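Long-range contacts in ATP phosphoribosyltransferase (Thermotoga maritima, PDB 1O63), which probably catalyses the condensation of ATP with 5-phosphoribose 1-diphosphate to phosphoribosyl-ATP, the first step of histidine biosynthesis: residues 47-55 and 67-76; 99-110 and 141-149. All coordinates share one frame; numbering follows the deposited sequence.

Interaction 1: 47-55 and 67-76; sequences PFDVPTYLV and DVLLEKETSL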
loop_
_atom_site.group_PDB
_atom_site.type_symbol
_atom_site.label_atom_id
_atom_site.label_comp_id
_atom_site.label_asym_id
_atom_site.label_seq_id
_atom_site.Cartn_x
_atom_site.Cartn_y
_atom_site.Cartn_z
ATOM N N PRO A 47 0.772 6.357 6.542
ATOM C CA PRO A 47 0.932 5.867 7.897
ATOM C C PRO A 47 2.104 4.972 8.124
ATOM O O PRO A 47 2.891 5.159 9.098
ATOM C CB PRO A 47 -0.394 5.094 8.135
ATOM C CG PRO A 47 -1.388 5.868 7.316
ATOM C CD PRO A 47 -0.629 6.255 6.069
ATOM N N PHE A 48 2.357 4.009 7.232
ATOM C CA PHE A 48 3.494 3.110 7.387
ATOM C C PHE A 48 4.823 3.803 7.168
ATOM O O PHE A 48 5.859 3.305 7.642
ATOM C CB PHE A 48 3.375 1.893 6.435
ATOM C CG PHE A 48 2.762 0.721 7.180
ATOM C CD1 PHE A 48 1.385 0.587 7.254
ATOM C CD2 PHE A 48 3.554 -0.198 7.834
ATOM C CE1 PHE A 48 0.809 -0.465 7.945
ATOM C CE2 PHE A 48 2.984 -1.244 8.526
ATOM C CZ PHE A 48 1.600 -1.389 8.582
ATOM N N ASP A 49 4.830 4.991 6.594
ATOM C CA ASP A 49 6.081 5.725 6.381
ATOM C C ASP A 49 6.429 6.624 7.556
ATOM O O ASP A 49 7.508 7.202 7.565
ATOM C CB ASP A 49 5.974 6.571 5.105
ATOM C CG ASP A 49 5.871 5.710 3.855
ATOM O OD1 ASP A 49 5.316 6.176 2.849
ATOM O OD2 ASP A 49 6.325 4.556 3.873
ATOM N N VAL A 50 5.528 6.772 8.540
ATOM C CA VAL A 50 5.869 7.667 9.675
ATOM C C VAL A 50 7.129 7.229 10.361
ATOM O O VAL A 50 8.083 8.029 10.544
ATOM C CB VAL A 50 4.688 7.814 10.630
ATOM C CG1 VAL A 50 5.093 8.320 12.014
ATOM C CG2 VAL A 50 3.616 8.717 10.006
ATOM N N PRO A 51 7.281 5.945 10.712
ATOM C CA PRO A 51 8.451 5.498 11.432
ATOM C C PRO A 51 9.705 5.600 10.572
ATOM O O PRO A 51 10.787 5.880 11.111
ATOM C CB PRO A 51 8.158 4.070 11.854
ATOM C CG PRO A 51 6.885 3.683 11.207
ATOM C CD PRO A 51 6.207 4.929 10.720
ATOM N N THR A 52 9.555 5.435 9.260
ATOM C CA THR A 52 10.684 5.605 8.334
ATOM C C THR A 52 11.221 7.020 8.375
ATOM O O THR A 52 12.445 7.255 8.439
ATOM C CB THR A 52 10.209 5.273 6.906
ATOM O OG1 THR A 52 9.719 3.909 6.889
ATOM C CG2 THR A 52 11.311 5.441 5.890
ATOM N N TYR A 53 10.354 8.036 8.355
ATOM C CA TYR A 53 10.807 9.420 8.441
ATOM C C TYR A 53 11.529 9.697 9.750
ATOM O O TYR A 53 12.490 10.497 9.788
ATOM C CB TYR A 53 9.612 10.410 8.299
ATOM C CG TYR A 53 9.354 10.691 6.818
ATOM C CD1 TYR A 53 8.926 9.682 5.960
ATOM C CD2 TYR A 53 9.599 11.938 6.293
ATOM C CE1 TYR A 53 8.722 9.937 4.616
ATOM C CE2 TYR A 53 9.413 12.208 4.964
ATOM C CZ TYR A 53 8.981 11.195 4.123
ATOM O OH TYR A 53 8.814 11.507 2.791
ATOM N N LEU A 54 11.045 9.124 10.851
ATOM C CA LEU A 54 11.676 9.318 12.146
ATOM C C LEU A 54 12.998 8.565 12.282
ATOM O O LEU A 54 14.026 9.127 12.691
ATOM C CB LEU A 54 10.725 8.837 13.262
ATOM C CG LEU A 54 9.469 9.732 13.405
ATOM C CD1 LEU A 54 8.329 8.956 14.065
ATOM C CD2 LEU A 54 9.842 10.942 14.249
ATOM N N VAL A 55 12.988 7.276 11.905
ATOM C CA VAL A 55 14.208 6.466 12.047
ATOM C C VAL A 55 15.358 7.060 11.268
ATOM O O VAL A 55 16.518 7.069 11.722
ATOM C CB VAL A 55 13.966 5.010 11.641
ATOM C CG1 VAL A 55 15.262 4.202 11.703
ATOM C CG2 VAL A 55 12.913 4.353 12.532
ATOM N N ASP A 67 -1.521 -0.659 14.397
ATOM C CA ASP A 67 -1.240 -1.575 13.295
ATOM C C ASP A 67 0.160 -1.313 12.753
ATOM O O ASP A 67 0.950 -2.258 12.625
ATOM C CB ASP A 67 -2.306 -1.461 12.201
ATOM C CG ASP A 67 -2.593 -0.042 11.771
ATOM O OD1 ASP A 67 -2.786 0.187 10.554
ATOM O OD2 ASP A 67 -2.628 0.888 12.607
ATOM N N VAL A 68 0.482 -0.064 12.444
ATOM C CA VAL A 68 1.816 0.293 11.942
ATOM C C VAL A 68 2.879 -0.124 12.940
ATOM O O VAL A 68 3.872 -0.758 12.611
ATOM C CB VAL A 68 1.925 1.796 11.652
ATOM C CG1 VAL A 68 3.334 2.260 11.318
ATOM C CG2 VAL A 68 0.969 2.202 10.516
ATOM N N LEU A 69 2.695 0.284 14.209
ATOM C CA LEU A 69 3.655 0.021 15.259
ATOM C C LEU A 69 3.959 -1.447 15.458
ATOM O O LEU A 69 5.123 -1.820 15.693
ATOM C CB LEU A 69 3.181 0.635 16.592
ATOM C CG LEU A 69 4.061 1.742 17.173
ATOM C CD1 LEU A 69 4.442 2.741 16.105
ATOM C CD2 LEU A 69 3.390 2.450 18.343
ATOM N N LEU A 70 2.906 -2.276 15.448
ATOM C CA LEU A 70 3.129 -3.710 15.685
ATOM C C LEU A 70 3.569 -4.413 14.413
ATOM O O LEU A 70 4.162 -5.481 14.505
ATOM C CB LEU A 70 1.905 -4.368 16.282
ATOM C CG LEU A 70 1.761 -4.602 17.760
ATOM C CD1 LEU A 70 2.827 -3.973 18.643
ATOM C CD2 LEU A 70 0.371 -4.194 18.252
ATOM N N GLU A 71 3.204 -3.903 13.228
ATOM C CA GLU A 71 3.601 -4.598 12.009
ATOM C C GLU A 71 5.079 -4.389 11.690
ATOM O O GLU A 71 5.712 -5.225 11.052
ATOM C CB GLU A 71 2.720 -4.145 10.832
ATOM C CG GLU A 71 3.097 -4.768 9.512
ATOM C CD GLU A 71 2.935 -6.284 9.517
ATOM O OE1 GLU A 71 3.573 -6.968 8.717
ATOM O OE2 GLU A 71 2.148 -6.802 10.353
ATOM N N LYS A 72 5.617 -3.275 12.111
ATOM C CA LYS A 72 6.990 -2.852 11.798
ATOM C C LYS A 72 7.649 -2.382 13.082
ATOM O O LYS A 72 7.348 -1.275 13.556
ATOM C CB LYS A 72 6.856 -1.710 10.783
ATOM C CG LYS A 72 8.053 -0.842 10.517
ATOM C CD LYS A 72 7.724 0.204 9.447
ATOM C CE LYS A 72 8.954 1.017 9.066
ATOM N NZ LYS A 72 8.655 1.913 7.912
ATOM N N GLU A 73 8.499 -3.200 13.681
ATOM C CA GLU A 73 9.114 -2.794 14.952
ATOM C C GLU A 73 10.177 -1.729 14.800
ATOM O O GLU A 73 11.018 -1.754 13.907
ATOM C CB GLU A 73 9.673 -4.036 15.664
ATOM C CG GLU A 73 9.418 -4.001 17.166
ATOM C CD GLU A 73 7.946 -4.121 17.514
ATOM O OE1 GLU A 73 7.610 -4.090 18.726
ATOM O OE2 GLU A 73 7.112 -4.268 16.590
ATOM N N THR A 74 10.128 -0.710 15.658
ATOM C CA THR A 74 11.106 0.369 15.654
ATOM C C THR A 74 11.670 0.556 17.070
ATOM O O THR A 74 11.117 0.035 18.039
ATOM C CB THR A 74 10.471 1.722 15.259
ATOM O OG1 THR A 74 9.538 2.090 16.277
ATOM C CG2 THR A 74 9.735 1.652 13.927
ATOM N N SER A 75 12.665 1.426 17.182
ATOM C CA SER A 75 13.217 1.755 18.493
ATOM C C SER A 75 12.661 3.075 19.017
ATOM O O SER A 75 13.056 3.531 20.102
ATOM C CB SER A 75 14.756 1.854 18.400
ATOM O OG SER A 75 15.072 2.707 17.292
ATOM N N LEU A 76 11.739 3.693 18.313
ATOM C CA LEU A 76 11.172 4.970 18.682
ATOM C C LEU A 76 10.529 5.008 20.059
ATOM O O LEU A 76 9.894 4.080 20.564
ATOM C CB LEU A 76 10.173 5.441 17.605
ATOM C CG LEU A 76 10.669 5.304 16.164
ATOM C CD1 LEU A 76 9.503 5.384 15.187
ATOM C CD2 LEU A 76 11.713 6.395 15.882
#

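Interaction 2: 99-110 and 141-149; sequences IPEGEKRIATKF and GLSDLIVDI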
loop_
_atom_site.group_PDB
_atom_site.type_symbol
_atom_site.label_atom_id
_atom_site.label_comp_id
_atom_site.label_asym_id
_atom_site.label_seq_id
_atom_site.Cartn_x
_atom_site.Cartn_y
_atom_site.Cartn_z
ATOM N N ILE A 99 -12.075 -22.783 11.978
ATOM C CA ILE A 99 -10.661 -22.837 11.635
ATOM C C ILE A 99 -10.294 -24.255 11.180
ATOM O O ILE A 99 -10.567 -25.218 11.900
ATOM C CB ILE A 99 -9.805 -22.576 12.915
ATOM C CG1 ILE A 99 -10.404 -21.523 13.823
ATOM C CG2 ILE A 99 -8.366 -22.269 12.543
ATOM C CD1 ILE A 99 -10.333 -20.101 13.373
ATOM N N PRO A 100 -9.700 -24.410 10.015
ATOM C CA PRO A 100 -9.245 -25.723 9.556
ATOM C C PRO A 100 -8.260 -26.314 10.565
ATOM O O PRO A 100 -7.529 -25.580 11.232
ATOM C CB PRO A 100 -8.547 -25.436 8.245
ATOM C CG PRO A 100 -9.047 -24.104 7.796
ATOM C CD PRO A 100 -9.327 -23.326 9.073
ATOM N N GLU A 101 -8.207 -27.633 10.653
ATOM C CA GLU A 101 -7.345 -28.324 11.591
ATOM C C GLU A 101 -5.893 -28.363 11.154
ATOM O O GLU A 101 -4.982 -28.358 11.988
ATOM C CB GLU A 101 -7.872 -29.764 11.793
ATOM C CG GLU A 101 -9.090 -29.815 12.713
ATOM C CD GLU A 101 -9.421 -31.227 13.158
ATOM O OE1 GLU A 101 -9.282 -32.170 12.350
ATOM O OE2 GLU A 101 -9.823 -31.409 14.331
ATOM N N GLY A 102 -5.639 -28.365 9.858
ATOM C CA GLY A 102 -4.277 -28.422 9.344
ATOM C C GLY A 102 -3.676 -27.030 9.177
ATOM O O GLY A 102 -3.895 -26.126 9.984
ATOM N N GLU A 103 -2.954 -26.856 8.080
ATOM C CA GLU A 103 -2.286 -25.591 7.773
ATOM C C GLU A 103 -3.337 -24.532 7.439
ATOM O O GLU A 103 -4.344 -24.800 6.801
ATOM C CB GLU A 103 -1.295 -25.825 6.635
ATOM C CG GLU A 103 -0.621 -24.592 6.076
ATOM C CD GLU A 103 0.239 -24.915 4.859
ATOM O OE1 GLU A 103 1.473 -24.733 4.960
ATOM O OE2 GLU A 103 -0.309 -25.343 3.829
ATOM N N LYS A 104 -3.222 -23.353 8.069
ATOM C CA LYS A 104 -4.246 -22.325 7.851
ATOM C C LYS A 104 -3.800 -21.281 6.848
ATOM O O LYS A 104 -2.746 -20.657 6.994
ATOM C CB LYS A 104 -4.638 -21.729 9.195
ATOM C CG LYS A 104 -5.215 -22.777 10.159
ATOM C CD LYS A 104 -4.554 -22.642 11.534
ATOM C CE LYS A 104 -5.246 -23.544 12.546
ATOM N NZ LYS A 104 -4.857 -24.970 12.306
ATOM N N ARG A 105 -4.574 -21.098 5.774
ATOM C CA ARG A 105 -4.239 -20.078 4.775
ATOM C C ARG A 105 -4.882 -18.745 5.230
ATOM O O ARG A 105 -6.078 -18.718 5.492
ATOM C CB ARG A 105 -4.797 -20.473 3.402
ATOM C CG ARG A 105 -4.218 -21.765 2.828
ATOM C CD ARG A 105 -4.808 -22.049 1.433
ATOM N NE ARG A 105 -6.251 -21.900 1.429
ATOM C CZ ARG A 105 -7.014 -21.586 0.386
ATOM N NH1 ARG A 105 -8.327 -21.473 0.528
ATOM N NH2 ARG A 105 -6.491 -21.421 -0.823
ATOM N N ILE A 106 -4.046 -17.753 5.537
ATOM C CA ILE A 106 -4.547 -16.476 6.039
ATOM C C ILE A 106 -4.058 -15.345 5.117
ATOM O O ILE A 106 -2.844 -15.179 5.018
ATOM C CB ILE A 106 -4.031 -16.169 7.457
ATOM C CG1 ILE A 106 -4.185 -17.400 8.367
ATOM C CG2 ILE A 106 -4.726 -14.960 8.037
ATOM C CD1 ILE A 106 -3.682 -17.206 9.788
ATOM N N ALA A 107 -5.008 -14.611 4.557
ATOM C CA ALA A 107 -4.707 -13.421 3.752
ATOM C C ALA A 107 -4.660 -12.214 4.676
ATOM O O ALA A 107 -5.449 -12.151 5.620
ATOM C CB ALA A 107 -5.833 -13.170 2.742
ATOM N N THR A 108 -3.750 -11.268 4.394
ATOM C CA THR A 108 -3.684 -10.096 5.291
ATOM C C THR A 108 -2.777 -9.032 4.678
ATOM O O THR A 108 -1.923 -9.368 3.848
ATOM C CB THR A 108 -3.076 -10.547 6.644
ATOM O OG1 THR A 108 -2.967 -9.450 7.545
ATOM C CG2 THR A 108 -1.672 -11.124 6.427
ATOM N N LYS A 109 -2.928 -7.798 5.110
ATOM C CA LYS A 109 -2.006 -6.717 4.813
ATOM C C LYS A 109 -0.919 -6.640 5.896
ATOM O O LYS A 109 0.024 -5.831 5.803
ATOM C CB LYS A 109 -2.704 -5.349 4.817
ATOM C CG LYS A 109 -3.884 -5.255 3.873
ATOM C CD LYS A 109 -4.240 -3.808 3.586
ATOM C CE LYS A 109 -5.143 -3.248 4.639
ATOM N NZ LYS A 109 -5.791 -1.965 4.225
ATOM N N PHE A 110 -1.140 -7.378 6.983
ATOM C CA PHE A 110 -0.182 -7.351 8.112
ATOM C C PHE A 110 0.456 -8.696 8.366
ATOM O O PHE A 110 0.102 -9.420 9.301
ATOM C CB PHE A 110 -0.963 -6.883 9.365
ATOM C CG PHE A 110 -1.831 -5.666 9.037
ATOM C CD1 PHE A 110 -3.164 -5.830 8.763
ATOM C CD2 PHE A 110 -1.285 -4.386 9.025
ATOM C CE1 PHE A 110 -3.985 -4.741 8.489
ATOM C CE2 PHE A 110 -2.087 -3.287 8.766
ATOM C CZ PHE A 110 -3.421 -3.464 8.446
ATOM N N GLY A 141 -11.595 -18.163 -2.510
ATOM C CA GLY A 141 -10.861 -19.422 -2.321
ATOM C C GLY A 141 -9.364 -19.181 -2.150
ATOM O O GLY A 141 -8.563 -20.099 -2.233
ATOM N N LEU A 142 -8.987 -17.926 -1.929
ATOM C CA LEU A 142 -7.551 -17.585 -1.795
ATOM C C LEU A 142 -7.085 -17.905 -0.378
ATOM O O LEU A 142 -5.955 -18.304 -0.162
ATOM C CB LEU A 142 -7.390 -16.107 -2.083
ATOM C CG LEU A 142 -6.065 -15.469 -2.339
ATOM C CD1 LEU A 142 -5.707 -14.421 -1.303
ATOM C CD2 LEU A 142 -4.934 -16.461 -2.563
ATOM N N SER A 143 -7.996 -17.752 0.600
ATOM C CA SER A 143 -7.594 -18.067 1.963
ATOM C C SER A 143 -8.757 -18.672 2.740
ATOM O O SER A 143 -9.909 -18.579 2.299
ATOM C CB SER A 143 -7.077 -16.807 2.694
ATOM O OG SER A 143 -8.128 -15.941 3.083
ATOM N N ASP A 144 -8.402 -19.261 3.874
ATOM C CA ASP A 144 -9.409 -19.806 4.771
ATOM C C ASP A 144 -9.906 -18.685 5.675
ATOM O O ASP A 144 -11.068 -18.583 6.054
ATOM C CB ASP A 144 -8.772 -20.942 5.583
ATOM C CG ASP A 144 -8.371 -22.127 4.707
ATOM O OD1 ASP A 144 -9.285 -22.780 4.187
ATOM O OD2 ASP A 144 -7.165 -22.426 4.571
ATOM N N LEU A 145 -8.956 -17.837 6.096
ATOM C CA LEU A 145 -9.161 -16.832 7.094
ATOM C C LEU A 145 -8.447 -15.520 6.688
ATOM O O LEU A 145 -7.615 -15.516 5.807
ATOM C CB LEU A 145 -8.534 -17.221 8.460
ATOM C CG LEU A 145 -8.950 -18.543 9.094
ATOM C CD1 LEU A 145 -7.971 -18.985 10.185
ATOM C CD2 LEU A 145 -10.356 -18.491 9.663
ATOM N N ILE A 146 -8.848 -14.440 7.350
ATOM C CA ILE A 146 -8.120 -13.185 7.154
ATOM C C ILE A 146 -7.753 -12.588 8.513
ATOM O O ILE A 146 -8.357 -12.973 9.516
ATOM C CB ILE A 146 -8.902 -12.122 6.376
ATOM C CG1 ILE A 146 -10.129 -11.707 7.177
ATOM C CG2 ILE A 146 -9.230 -12.625 4.954
ATOM C CD1 ILE A 146 -10.981 -10.615 6.580
ATOM N N VAL A 147 -6.735 -11.739 8.499
ATOM C CA VAL A 147 -6.417 -10.928 9.694
ATOM C C VAL A 147 -6.499 -9.486 9.180
ATOM O O VAL A 147 -5.765 -9.153 8.250
ATOM C CB VAL A 147 -5.057 -11.228 10.305
ATOM C CG1 VAL A 147 -4.626 -10.116 11.249
ATOM C CG2 VAL A 147 -5.031 -12.571 11.013
ATOM N N ASP A 148 -7.475 -8.728 9.655
ATOM C CA ASP A 148 -7.667 -7.378 9.085
ATOM C C ASP A 148 -8.300 -6.442 10.097
ATOM O O ASP A 148 -8.769 -6.862 11.161
ATOM C CB ASP A 148 -8.542 -7.451 7.829
ATOM C CG ASP A 148 -8.394 -6.273 6.898
ATOM O OD1 ASP A 148 -7.494 -5.426 7.111
ATOM O OD2 ASP A 148 -9.179 -6.167 5.933
ATOM N N ILE A 149 -8.354 -5.172 9.741
ATOM C CA ILE A 149 -8.937 -4.149 10.604
ATOM C C ILE A 149 -10.439 -4.011 10.264
ATOM O O ILE A 149 -10.816 -4.078 9.103
ATOM C CB ILE A 149 -8.297 -2.774 10.340
ATOM C CG1 ILE A 149 -6.792 -2.771 10.650
ATOM C CG2 ILE A 149 -8.999 -1.655 11.105
ATOM C CD1 ILE A 149 -6.195 -1.395 10.220
HETATM O O HOH W 1 -5.385 -7.226 6.219
#

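Interaction 1: 47-55 and 67-76
Phe48 and Val68 meet where the segments run close, their CA atoms 5.6 Å apart. Val68 CG2 sits over one face of the Phe48 ring, 3.9 Å from the centroid and 20° off the normal, a CH-pi contact displaced toward CD1 and CE1. The other methyl is put to a different use: with CG1 anti to the backbone N (chi1 172°), it is directed at the proline, and Val68 CG1 lies 3.8 Å from Pro51 CG. A beta-branched residue suits the place because its two methyls serve two neighbours. At the edge of the ring the methylenes of Glu71 complete the fit, its CG being 3.7 Å from Phe48 CE2. The carboxylate turns elsewhere, to the backbone N-H groups of Asn112 and Val113.

Lys72, the first residue to leave helical geometry after helix 66-71, runs out fully extended and crosses Pro51 obliquely, its CD and CE passing near Pro51 CG. Its NZ donates to Phe48 O at 3.1 Å, nearly along the C=O axis (163°). Thr52 OG1 is a second acceptor, although the modelled 2.5 Å to Lys72 NZ is doubtfully short. A leucine in this position would probably leave Phe48 O without its ammonium donor, and Thr52 OG1 without whatever bond lies behind the short distance.

Farther along, Leu76 divides its methyls in turn: CD1 presses on Pro51, while Leu76 CD2 is 3.7 Å from Leu54 CB. The rigid proline thus receives Val68, Lys72, Thr74 and Leu76 on one small apolar body.

Asp49 OD1 accepts a hydrogen bond from Lys131 N of the second subunit. Helix 50-55 follows strand 40-45, on which Val50 and Tyr53 rest at Val45, and helix 66-71 follows strand 61-65. Leu54 reaches Val175 and Leu70 reaches Phe168, both on strand 161-176.

Interaction 2: 99-110 and 141-149
Arg105 and Asp144 join the segments at the start of two parallel strands, 104-108 and 145-149, inclined at 33°. Asp144 OD2 accepts from Arg105 N at 3.2 Å with its anti lone pair, and forms a salt bridge with Arg105 NE, whose hydrogen bond is weak, the guanidinium and carboxylate planes 65° apart. The arginine, bent at chi3, carries its NH2 on to Gly141 O at 2.8 Å. Gly141 ends helix 136-140 in a Schellman motif, where a CB would jam against the preceding carbonyl oxygen.

From here the pairing is close. Arg105 O receives both Asp144 N at 2.9 Å and Leu145 N at 3.1 Å, and Leu145 O takes Ala107 N at 3.0 Å as well as the hydroxyl of Ser143. Ala107 shares its face with Ile146, and its small CB leaves room for Leu142 and Ser143 of the loop before the strand. On the other face Ile106 CG2 packs on Val147 CG2, both residues buried; buried Leu145 also meets the loop residue Ile99, itself partly exposed.

Toward exposed Lys109 the strands part. With chi1 at 179°, Thr108 OG1 is swung away from its own N and across to Val147 O, 2.9 Å off; it also accepts from Phe110 N, an ST turn. A water fills in between Lys109 N and Val147 O, with a weak link to Asp148 OD1. Beyond it buried Phe110 sets CZ 3.9 Å from Ile149 CD1.

Strand 104-108 has 125-129 as its other parallel neighbour, reached through helix 111-121, a beta-alpha-beta crossover. Such an alpha/beta lobe is consistent with the type II periplasmic-binding-protein fold of this family.

Interaction 1 and interaction 2 have centres about 24 Å apart, yet their ends touch. Phe110, closing segment 99-110, packs with its CE2 3.9 Å from Asp67 CB and 4.1 Å from Phe48 CE1. Beside it Asp67 OD1 lies 3.8 Å from Ile149 CD1. Helix 66-71 therefore borders the end of strand 145-150 and the turn after strand 104-108 where the two lobes of the chain meet; in relatives the substrates bind in the cleft between the lobes. Both interactions also reach the second subunit: Tyr53 of interaction 1 packs on Leu142 of the second subunit, and Leu142 of interaction 2 packs on His56 of the second subunit.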